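Local atomic coordinates of LIM domain only protein 7 (Homo sapiens, PDB entry 2EAQ), a protein that probably recognises short peptides, most likely the C-terminal tails of partner proteins, through its PDZ domain. Residues I23-I27 and P28-V32; D64-E67 and W68-M72. All coordinates share one frame; numbering follows the deposited sequence.

Contact 1: residues I23-I27 and P28-V32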
ATOM      1  N   ILE A  23      -0.415  -7.514   1.532  1.00  5.72           N
ATOM      2  CA  ILE A  23      -1.108  -7.452   0.256  1.00  6.82           C
ATOM      3  C   ILE A  23      -1.661  -8.796  -0.149  1.00  6.65           C
ATOM      4  O   ILE A  23      -1.022  -9.860   0.116  1.00  7.40           O
ATOM      5  CB  ILE A  23      -0.123  -6.965  -0.808  1.00  6.90           C
ATOM      6  CG1 ILE A  23       0.266  -5.502  -0.507  1.00  7.87           C
ATOM      7  CG2 ILE A  23      -0.762  -7.031  -2.237  1.00  9.14           C
ATOM      8  CD1 ILE A  23       1.181  -4.830  -1.526  1.00 10.42           C
ATOM      9  N   LYS A  24      -2.870  -8.745  -0.691  1.00  6.90           N
ATOM     10  CA  LYS A  24      -3.539  -9.884  -1.307  1.00  7.54           C
ATOM     11  C   LYS A  24      -3.323  -9.738  -2.794  1.00  5.78           C
ATOM     12  O   LYS A  24      -3.796  -8.781  -3.449  1.00  7.91           O
ATOM     13  CB  LYS A  24      -5.044  -9.880  -1.045  1.00  9.64           C
ATOM     14  CG  LYS A  24      -5.698 -11.106  -1.725  1.00 14.20           C
ATOM     15  CD  LYS A  24      -7.111 -11.320  -1.229  1.00 20.45           C
ATOM     16  CE  LYS A  24      -8.054 -10.602  -2.173  1.00 23.56           C
ATOM     17  NZ  LYS A  24      -9.411 -11.300  -2.278  1.00 29.98           N
ATOM     18  N   TRP A  25      -2.545 -10.679  -3.354  1.00  5.52           N
ATOM     19  CA  TRP A  25      -2.360 -10.731  -4.794  1.00  6.34           C
ATOM     20  C   TRP A  25      -3.562 -11.447  -5.374  1.00  7.47           C
ATOM     21  O   TRP A  25      -3.832 -12.630  -5.049  1.00  7.76           O
ATOM     22  CB  TRP A  25      -1.075 -11.493  -5.076  1.00  7.46           C
ATOM     23  CG  TRP A  25       0.124 -10.672  -4.680  1.00  8.09           C
ATOM     24  CD1 TRP A  25       0.550 -10.429  -3.397  1.00 10.24           C
ATOM     25  CD2 TRP A  25       0.970  -9.936  -5.540  1.00  9.29           C
ATOM     26  NE1 TRP A  25       1.627  -9.567  -3.413  1.00 12.59           N
ATOM     27  CE2 TRP A  25       1.911  -9.243  -4.715  1.00 10.17           C
ATOM     28  CE3 TRP A  25       1.038  -9.775  -6.955  1.00  8.74           C
ATOM     29  CZ2 TRP A  25       2.904  -8.421  -5.230  1.00 10.94           C
ATOM     30  CZ3 TRP A  25       2.043  -8.951  -7.461  1.00 12.06           C
ATOM     31  CH2 TRP A  25       2.961  -8.286  -6.602  1.00 11.37           C
ATOM     32  N   ASP A  26      -4.323 -10.775  -6.229  1.00  7.32           N
ATOM     33  CA  ASP A  26      -5.466 -11.387  -6.891  1.00  7.36           C
ATOM     34  C   ASP A  26      -5.414 -10.828  -8.309  1.00  6.45           C
ATOM     35  O   ASP A  26      -6.294 -10.051  -8.764  1.00  7.09           O
ATOM     36  CB  ASP A  26      -6.773 -11.024  -6.207  1.00  9.00           C
ATOM     37  CG  ASP A  26      -7.839 -12.070  -6.499  1.00  9.82           C
ATOM     38  OD1 ASP A  26      -7.511 -12.960  -7.283  1.00 12.87           O
ATOM     39  OD2 ASP A  26      -8.917 -11.940  -5.932  1.00 16.29           O
ATOM     40  N   ILE A  27      -4.428 -11.291  -9.047  1.00  6.23           N
ATOM     41  CA  ILE A  27      -4.139 -10.806 -10.401  1.00  6.55           C
ATOM     42  C   ILE A  27      -5.444 -10.792 -11.220  1.00  6.14           C
ATOM     43  O   ILE A  27      -6.151 -11.766 -11.226  1.00  7.16           O
ATOM     44  CB  ILE A  27      -3.045 -11.733 -11.015  1.00  6.20           C
ATOM     45  CG1 ILE A  27      -1.691 -11.487 -10.313  1.00  7.54           C
ATOM     46  CG2 ILE A  27      -2.941 -11.509 -12.509  1.00  7.14           C
ATOM     47  CD1 ILE A  27      -1.201 -10.003 -10.280  1.00  9.96           C
ATOM     48  N   PRO A  28      -5.657  -9.757 -12.055  1.00  7.61           N
ATOM     49  CA  PRO A  28      -4.731  -8.645 -12.304  1.00  6.46           C
ATOM     50  C   PRO A  28      -4.605  -7.512 -11.289  1.00  7.78           C
ATOM     51  O   PRO A  28      -3.876  -6.532 -11.569  1.00 10.84           O
ATOM     52  CB  PRO A  28      -5.158  -8.151 -13.702  1.00  8.88           C
ATOM     53  CG  PRO A  28      -6.673  -8.298 -13.603  1.00  8.00           C
ATOM     54  CD  PRO A  28      -6.851  -9.668 -12.959  1.00  8.34           C
ATOM     55  N   GLY A  29      -5.269  -7.670 -10.140  1.00  5.33           N
ATOM     56  CA  GLY A  29      -5.118  -6.619  -9.125  1.00  6.71           C
ATOM     57  C   GLY A  29      -4.380  -7.036  -7.883  1.00  7.65           C
ATOM     58  O   GLY A  29      -4.132  -8.220  -7.639  1.00  6.87           O
ATOM     59  N   ILE A  30      -4.001  -6.057  -7.091  1.00  6.05           N
ATOM     60  CA  ILE A  30      -3.466  -6.285  -5.721  1.00  6.85           C
ATOM     61  C   ILE A  30      -4.368  -5.504  -4.773  1.00  5.63           C
ATOM     62  O   ILE A  30      -4.846  -4.403  -5.110  1.00  6.41           O
ATOM     63  CB  ILE A  30      -1.999  -5.882  -5.541  1.00  4.99           C
ATOM     64  CG1 ILE A  30      -1.725  -4.536  -6.175  1.00  7.10           C
ATOM     65  CG2 ILE A  30      -1.065  -6.945  -6.152  1.00  7.58           C
ATOM     66  CD1 ILE A  30      -0.390  -3.925  -5.666  1.00  8.76           C
ATOM     67  N   PHE A  31      -4.589  -6.060  -3.600  1.00  6.50           N
ATOM     68  CA  PHE A  31      -5.524  -5.513  -2.601  1.00  5.18           C
ATOM     69  C   PHE A  31      -4.906  -5.567  -1.220  1.00  6.76           C
ATOM     70  O   PHE A  31      -3.923  -6.260  -0.988  1.00  7.29           O
ATOM     71  CB  PHE A  31      -6.821  -6.336  -2.596  1.00  7.41           C
ATOM     72  CG  PHE A  31      -7.490  -6.427  -3.946  1.00  6.74           C
ATOM     73  CD1 PHE A  31      -7.028  -7.339  -4.895  1.00  6.93           C
ATOM     74  CD2 PHE A  31      -8.507  -5.533  -4.261  1.00  7.51           C
ATOM     75  CE1 PHE A  31      -7.586  -7.339  -6.198  1.00  8.58           C
ATOM     76  CE2 PHE A  31      -9.079  -5.520  -5.522  1.00  9.23           C
ATOM     77  CZ  PHE A  31      -8.603  -6.432  -6.476  1.00  8.38           C
ATOM     78  N   VAL A  32      -5.471  -4.787  -0.300  1.00  5.99           N
ATOM     79  CA  VAL A  32      -5.000  -4.844   1.088  1.00  5.46           C
ATOM     80  C   VAL A  32      -5.599  -6.093   1.733  1.00  4.15           C
ATOM     81  O   VAL A  32      -6.827  -6.279   1.797  1.00  6.73           O
ATOM     82  CB  VAL A  32      -5.410  -3.571   1.841  1.00  4.54           C
ATOM     83  CG1 VAL A  32      -5.031  -3.710   3.277  1.00  5.03           C
ATOM     84  CG2 VAL A  32      -4.723  -2.355   1.212  1.00  7.37           C
TER
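W25 and I30 meet on the inner face of the beta hairpin formed by strands 21-26 and 29-35, the antiparallel pair whose first strand borders the peptide groove in PDZ domains. The closely packed part is here. CG2 of I30 sits over one face of the indole, 3.7 Å from the centroid of its six-membered ring, in a CH-pi contact shifted toward the rim. With chi1 at 45°, CG1 of I30 lies between backbone N and carbonyl carbon, while CG2 is turned beside the N and against the ring face. I23, two residues before W25 on the same strand, slants across I30, its CG2 3.7 Å from I30 CB. Beyond the hairpin, I30 and I23 both pack on I52 and W68. The opposite face, with K24, D26 and F31, is looser and largely turned to solvent. There D26 CB approaches F31 CE1 obliquely at 3.8 Å, and K24 NZ makes a long salt bridge of 3.7 Å to D26 OD2; the K24 side chain is also about 5 Å from a bound nickel ion. Backbone pairs K24-F31 and D26-G29 are hydrogen-bonded, the former through K24 N to F31 O at 2.7 Å and a return bond from F31 N to K24 O. A cis peptide between I27 and P28 closes the two-residue bend as a type VI turn. G29 N reaches D26 O at 2.9 Å from above the carbonyl plane, 42° out of it, while the F31 ring presents its edge, in plane, to the same oxygen.

Contact 2: residues D64-E67 and W68-M72; sequences DSKE and WEEAM
One helical turn apart, the K66 side chain angles across that of E70: it bends at chi2 and chi4 and brings CE to 3.4 Å from E70 OE2. Its NZ stays 4.2 Å from that oxygen, so the two charges are near each other without forming a salt bridge, and the contact is made by CE, not by the ammonium group. On an adjacent flank E69 extends back along the helix toward S65. Its CG, held anti to the carbonyl carbon (chi1 -68°), passes 3.3 Å from S65 O, and a water joins the two polar ends, donating to E69 OE2 and hydrogen-bonded with S65 OG at 2.6 Å. This is the first part of the helix 65-78, which lines one side of the peptide groove in PDZ domains, and D64 is its N-cap. The D64 carboxylate reaches forward over the opening turn, where OD1 takes E67 N in a nearly straight bond of 2.9 Å that arrives from above the carboxylate plane; the negative charge there would probably suit the helix dipole. W68 leaves on the buried side. CG stands anti to the backbone N (chi1 178°), which directs the indole away from the first turn and onto I52, I55 and T58, with the ring of F60 meeting it edge-to-face. Its CB remains against the helix, 3.4 Å from S65 O, and A71 CB rests similarly on E67 O.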
ATOM      1  N   ASP A  64       4.653  -6.065 -14.244  1.00 19.46           N
ATOM      2  CA  ASP A  64       5.970  -5.895 -13.580  1.00 23.04           C
ATOM      3  C   ASP A  64       5.882  -5.847 -12.069  1.00 21.11           C
ATOM      4  O   ASP A  64       5.958  -4.785 -11.411  1.00 20.20           O
ATOM      5  CB  ASP A  64       6.768  -4.692 -14.083  1.00 26.09           C
ATOM      6  CG  ASP A  64       8.330  -4.813 -13.821  1.00 27.48           C
ATOM      7  OD1 ASP A  64       8.822  -5.606 -12.980  1.00 25.04           O
ATOM      8  OD2 ASP A  64       9.065  -4.050 -14.489  1.00 31.36           O
ATOM      9  N   SER A  65       5.745  -7.044 -11.526  1.00 19.80           N
ATOM     10  CA  SER A  65       5.711  -7.209 -10.105  1.00 20.40           C
ATOM     11  C   SER A  65       7.090  -6.956  -9.546  1.00 18.95           C
ATOM     12  O   SER A  65       7.198  -6.667  -8.375  1.00 14.16           O
ATOM     13  CB  SER A  65       5.299  -8.655  -9.704  1.00 20.99           C
ATOM     14  OG  SER A  65       6.285  -9.652 -10.037  1.00 26.24           O
ATOM     15  N   LYS A  66       8.142  -7.109 -10.344  1.00 17.71           N
ATOM     16  CA  LYS A  66       9.483  -6.898  -9.816  1.00 16.20           C
ATOM     17  C   LYS A  66       9.620  -5.424  -9.416  1.00 12.27           C
ATOM     18  O   LYS A  66      10.058  -5.101  -8.296  1.00 13.48           O
ATOM     19  CB  LYS A  66      10.536  -7.247 -10.879  1.00 19.76           C
ATOM     20  CG  LYS A  66      11.936  -7.108 -10.402  1.00 23.39           C
ATOM     21  CD  LYS A  66      12.102  -7.842  -9.135  1.00 27.41           C
ATOM     22  CE  LYS A  66      13.570  -8.021  -8.833  1.00 29.93           C
ATOM     23  NZ  LYS A  66      14.168  -8.699 -10.046  1.00 33.10           N
ATOM     24  N   GLU A  67       9.298  -4.520 -10.331  1.00 11.94           N
ATOM     25  CA  GLU A  67       9.377  -3.069  -9.997  1.00 11.93           C
ATOM     26  C   GLU A  67       8.448  -2.746  -8.845  1.00 11.07           C
ATOM     27  O   GLU A  67       8.758  -1.913  -8.012  1.00  9.83           O
ATOM     28  CB  GLU A  67       9.039  -2.207 -11.190  1.00 12.68           C
ATOM     29  CG  GLU A  67      10.203  -2.308 -12.195  1.00 16.01           C
ATOM     30  CD  GLU A  67       9.931  -1.677 -13.540  1.00 16.05           C
ATOM     31  OE1 GLU A  67       8.867  -1.048 -13.736  1.00 19.02           O
ATOM     32  OE2 GLU A  67      10.816  -1.853 -14.439  1.00 20.16           O
ATOM     33  N   TRP A  68       7.317  -3.436  -8.749  1.00  9.25           N
ATOM     34  CA  TRP A  68       6.423  -3.181  -7.626  1.00  9.86           C
ATOM     35  C   TRP A  68       7.085  -3.500  -6.294  1.00 10.03           C
ATOM     36  O   TRP A  68       7.095  -2.685  -5.319  1.00  9.34           O
ATOM     37  CB  TRP A  68       5.176  -4.028  -7.781  1.00  9.59           C
ATOM     38  CG  TRP A  68       4.284  -3.782  -6.570  1.00 10.12           C
ATOM     39  CD1 TRP A  68       4.159  -4.551  -5.445  1.00 10.58           C
ATOM     40  CD2 TRP A  68       3.490  -2.634  -6.382  1.00 11.30           C
ATOM     41  NE1 TRP A  68       3.327  -3.928  -4.555  1.00 12.03           N
ATOM     42  CE2 TRP A  68       2.901  -2.742  -5.103  1.00 11.10           C
ATOM     43  CE3 TRP A  68       3.200  -1.507  -7.182  1.00 11.26           C
ATOM     44  CZ2 TRP A  68       2.035  -1.765  -4.588  1.00 12.56           C
ATOM     45  CZ3 TRP A  68       2.333  -0.547  -6.663  1.00 12.30           C
ATOM     46  CH2 TRP A  68       1.763  -0.676  -5.389  1.00 13.66           C
ATOM     47  N   GLU A  69       7.673  -4.685  -6.226  1.00 11.12           N
ATOM     48  CA  GLU A  69       8.322  -5.081  -5.044  1.00 11.73           C
ATOM     49  C   GLU A  69       9.469  -4.159  -4.701  1.00 10.17           C
ATOM     50  O   GLU A  69       9.678  -3.822  -3.518  1.00 10.03           O
ATOM     51  CB  GLU A  69       8.747  -6.535  -5.164  1.00 16.17           C
ATOM     52  CG  GLU A  69       7.450  -7.431  -5.178  1.00 21.37           C
ATOM     53  CD  GLU A  69       7.758  -8.941  -5.195  1.00 25.33           C
ATOM     54  OE1 GLU A  69       7.225  -9.637  -4.311  1.00 24.25           O
ATOM     55  OE2 GLU A  69       8.529  -9.395  -6.082  1.00 29.57           O
ATOM     56  N   GLU A  70      10.214  -3.707  -5.699  1.00  9.70           N
ATOM     57  CA  GLU A  70      11.296  -2.750  -5.441  1.00 10.82           C
ATOM     58  C   GLU A  70      10.739  -1.428  -4.931  1.00  8.54           C
ATOM     59  O   GLU A  70      11.336  -0.825  -4.040  1.00  9.04           O
ATOM     60  CB  GLU A  70      12.143  -2.548  -6.709  1.00 10.35           C
ATOM     61  CG  GLU A  70      12.956  -3.813  -6.983  1.00 13.59           C
ATOM     62  CD  GLU A  70      13.702  -3.858  -8.316  1.00 19.94           C
ATOM     63  OE1 GLU A  70      13.469  -3.058  -9.253  1.00 16.28           O
ATOM     64  OE2 GLU A  70      14.530  -4.796  -8.456  1.00 19.07           O
ATOM     65  N   ALA A  71       9.601  -0.962  -5.449  1.00  6.53           N
ATOM     66  CA  ALA A  71       9.001   0.281  -4.921  1.00  7.34           C
ATOM     67  C   ALA A  71       8.523   0.147  -3.483  1.00  7.67           C
ATOM     68  O   ALA A  71       8.694   1.073  -2.663  1.00  7.25           O
ATOM     69  CB  ALA A  71       7.850   0.670  -5.781  1.00  7.66           C
ATOM     70  N   MET A  72       8.008  -1.019  -3.124  1.00  7.10           N
ATOM     71  CA  MET A  72       7.591  -1.267  -1.758  1.00  7.27           C
ATOM     72  C   MET A  72       8.791  -1.247  -0.827  1.00  7.97           C
ATOM     73  O   MET A  72       8.775  -0.621   0.254  1.00  9.10           O
ATOM     74  CB  MET A  72       6.928  -2.631  -1.688  1.00  9.45           C
ATOM     75  CG  MET A  72       5.531  -2.562  -2.172  1.00 11.81           C
ATOM     76  SD  MET A  72       4.200  -1.901  -0.972  1.00  8.02           S
ATOM     77  CE  MET A  72       4.727  -1.140  -0.231  1.00  9.78           C
TER
HETATM   78  O   HOH W   1       8.267 -10.275  -8.404  1.00 33.75           O

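How the contacts relate
Contact 1 ties two strands of a hairpin and is partly buried; contact 2 lies within one helix, mostly at the surface. They meet through their apolar sides: I30 CD1 lies 3.4 Å from W68 CZ2, I23 CD1 also approaches W68, and W25 reaches across to S65 CB. W68, buried, thus carries contact 2 into the same core that I30 fills from the hairpin. The chemistry follows position: ladder bonds and an aliphatic-aromatic contact hold 23-27 to 28-32, whereas 64-67 and 68-72 combine an N-cap, main-chain helix bonds and a water bridge from a serine to a glutamate, on a surface rich in charged residues.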